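Local atomic coordinates of sterol regulatory element-binding protein cleavage-activating protein (Schizosaccharomyces pombe, PDB entry 4YHC), a protein that escorts the membrane-bound transcription factor precursor Sre1 for processing when sterol or oxygen levels are low, this piece being its WD40 domain. Residues A[64-69]-A[100-105]. The protein carries 9 engineered substitutions. Sequence-based numbering, arbitrary orientation.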
loop_
_atom_site.group_PDB
_atom_site.type_symbol
_atom_site.label_atom_id
_atom_site.label_comp_id
_atom_site.label_asym_id
_atom_site.label_seq_id
_atom_site.Cartn_x
_atom_site.Cartn_y
_atom_site.Cartn_z
ATOM N N THR A 64 11.952 -1.144 -17.961
ATOM C CA THR A 64 12.208 -2.345 -17.278
ATOM C C THR A 64 13.545 -2.276 -16.569
ATOM O O THR A 64 14.526 -1.881 -17.146
ATOM C CB THR A 64 12.196 -3.473 -18.328
ATOM O OG1 THR A 64 10.907 -3.483 -18.973
ATOM C CG2 THR A 64 12.331 -4.730 -17.714
ATOM N N LYS A 65 13.577 -2.710 -15.323
ATOM C CA LYS A 65 14.787 -2.797 -14.586
ATOM C C LYS A 65 15.263 -4.249 -14.517
ATOM O O LYS A 65 16.446 -4.507 -14.541
ATOM C CB LYS A 65 14.594 -2.274 -13.173
ATOM C CG LYS A 65 14.233 -0.809 -13.059
ATOM C CD LYS A 65 13.963 -0.481 -11.570
ATOM C CE LYS A 65 14.164 0.992 -11.254
ATOM N NZ LYS A 65 14.998 1.135 -10.034
ATOM N N LEU A 66 14.354 -5.205 -14.400
ATOM C CA LEU A 66 14.761 -6.600 -14.230
ATOM C C LEU A 66 13.573 -7.384 -14.690
ATOM O O LEU A 66 12.433 -7.052 -14.348
ATOM C CB LEU A 66 15.014 -6.878 -12.723
ATOM C CG LEU A 66 15.941 -7.960 -12.186
ATOM C CD1 LEU A 66 15.549 -8.431 -10.790
ATOM C CD2 LEU A 66 15.962 -9.138 -13.128
ATOM N N VAL A 67 13.818 -8.400 -15.499
ATOM C CA VAL A 67 12.793 -9.262 -15.942
ATOM C C VAL A 67 13.342 -10.638 -15.712
ATOM O O VAL A 67 14.479 -10.926 -16.152
ATOM C CB VAL A 67 12.497 -9.137 -17.435
ATOM C CG1 VAL A 67 11.509 -10.198 -17.838
ATOM C CG2 VAL A 67 11.923 -7.780 -17.778
ATOM N N LEU A 68 12.601 -11.458 -14.973
ATOM C CA LEU A 68 12.962 -12.892 -14.834
ATOM C C LEU A 68 11.814 -13.761 -15.212
ATOM O O LEU A 68 10.742 -13.682 -14.628
ATOM C CB LEU A 68 13.486 -13.249 -13.445
ATOM C CG LEU A 68 14.804 -12.566 -13.019
ATOM C CD1 LEU A 68 15.096 -12.732 -11.553
ATOM C CD2 LEU A 68 16.023 -13.040 -13.840
ATOM N N SER A 69 12.042 -14.648 -16.192
ATOM C CA SER A 69 11.055 -15.644 -16.555
ATOM C C SER A 69 10.935 -16.718 -15.493
ATOM O O SER A 69 11.781 -16.862 -14.639
ATOM C CB SER A 69 11.486 -16.317 -17.882
ATOM O OG SER A 69 12.815 -16.924 -17.691
ATOM N N LEU A 100 18.472 -8.680 -4.732
ATOM C CA LEU A 100 18.876 -8.124 -6.010
ATOM C C LEU A 100 18.926 -6.630 -6.056
ATOM O O LEU A 100 18.031 -5.912 -5.567
ATOM C CB LEU A 100 17.971 -8.582 -7.120
ATOM C CG LEU A 100 17.967 -10.083 -7.410
ATOM C CD1 LEU A 100 16.521 -10.517 -7.347
ATOM C CD2 LEU A 100 18.592 -10.482 -8.763
ATOM N N ASN A 101 19.931 -6.165 -6.741
ATOM C CA ASN A 101 20.087 -4.773 -7.016
ATOM C C ASN A 101 19.276 -4.546 -8.268
ATOM O O ASN A 101 19.510 -5.214 -9.294
ATOM C CB ASN A 101 21.565 -4.483 -7.223
ATOM C CG ASN A 101 21.853 -3.013 -7.376
ATOM O OD1 ASN A 101 21.089 -2.256 -7.964
ATOM N ND2 ASN A 101 22.950 -2.597 -6.807
ATOM N N VAL A 102 18.285 -3.643 -8.229
ATOM C CA VAL A 102 17.479 -3.464 -9.456
ATOM C C VAL A 102 17.951 -2.251 -10.262
ATOM O O VAL A 102 17.683 -2.211 -11.447
ATOM C CB VAL A 102 15.954 -3.426 -9.242
ATOM C CG1 VAL A 102 15.426 -4.815 -8.885
ATOM C CG2 VAL A 102 15.565 -2.441 -8.175
ATOM N N GLU A 103 18.696 -1.343 -9.628
ATOM C CA GLU A 103 19.202 -0.132 -10.262
ATOM C C GLU A 103 20.351 -0.498 -11.170
ATOM O O GLU A 103 20.357 -0.141 -12.325
ATOM C CB GLU A 103 19.610 0.910 -9.184
ATOM C CG GLU A 103 19.182 2.359 -9.472
ATOM C CD GLU A 103 17.691 2.471 -9.849
ATOM O OE1 GLU A 103 16.796 2.290 -8.974
ATOM O OE2 GLU A 103 17.391 2.695 -11.040
ATOM N N SER A 104 21.300 -1.281 -10.682
ATOM C CA SER A 104 22.305 -1.913 -11.569
ATOM C C SER A 104 22.199 -3.432 -11.469
ATOM O O SER A 104 22.827 -4.039 -10.572
ATOM C CB SER A 104 23.734 -1.469 -11.187
ATOM O OG SER A 104 23.814 -0.058 -11.021
ATOM N N PRO A 105 21.411 -4.058 -12.362
ATOM C CA PRO A 105 20.931 -5.392 -12.017
ATOM C C PRO A 105 22.027 -6.407 -11.674
ATOM O O PRO A 105 22.925 -6.658 -12.477
ATOM C CB PRO A 105 20.136 -5.836 -13.235
ATOM C CG PRO A 105 20.341 -4.834 -14.273
ATOM C CD PRO A 105 20.841 -3.580 -13.618
#
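Lys65 turns CG away from its own carbonyl carbon (chi1 -63°) and runs extended to CE before bending at the last torsion. This carries NZ past the Val102 side chain to the carboxylate of Glu103. Glu103 starts out pointing away from Lys65, and its bend at chi2 (50°) swings the carboxylate back. Lys65 NZ and Glu103 OE1 form a salt bridge; the modelled 2.4 Å is very short and Glu103 is poorly ordered, so the length is doubtful. Lower on the lysine, CB lies 3.5 Å from the carbonyl O of Val102. Next to this, Leu66 CD1 packs 4.1 Å from Val102 CG1 and 4.1 Å from Leu100 CD1, crossing both side chains at about a right angle. Lys65 and Leu66 form a classic beta bulge opposite Val56, and both point toward 100-105. In the turn, Asn101 OD1 accepts a hydrogen bond from the backbone N of Ser104 at 2.9 Å, an Asx motif. The contact joins an edge strand, 63-68, of the first predicted WD repeat to the third strand and following turn of the second. Lys43 also pairs with Glu103 OE1. If the modelled position holds, the shared carboxylate would probably offset two lysine charges beside the apolar methyls.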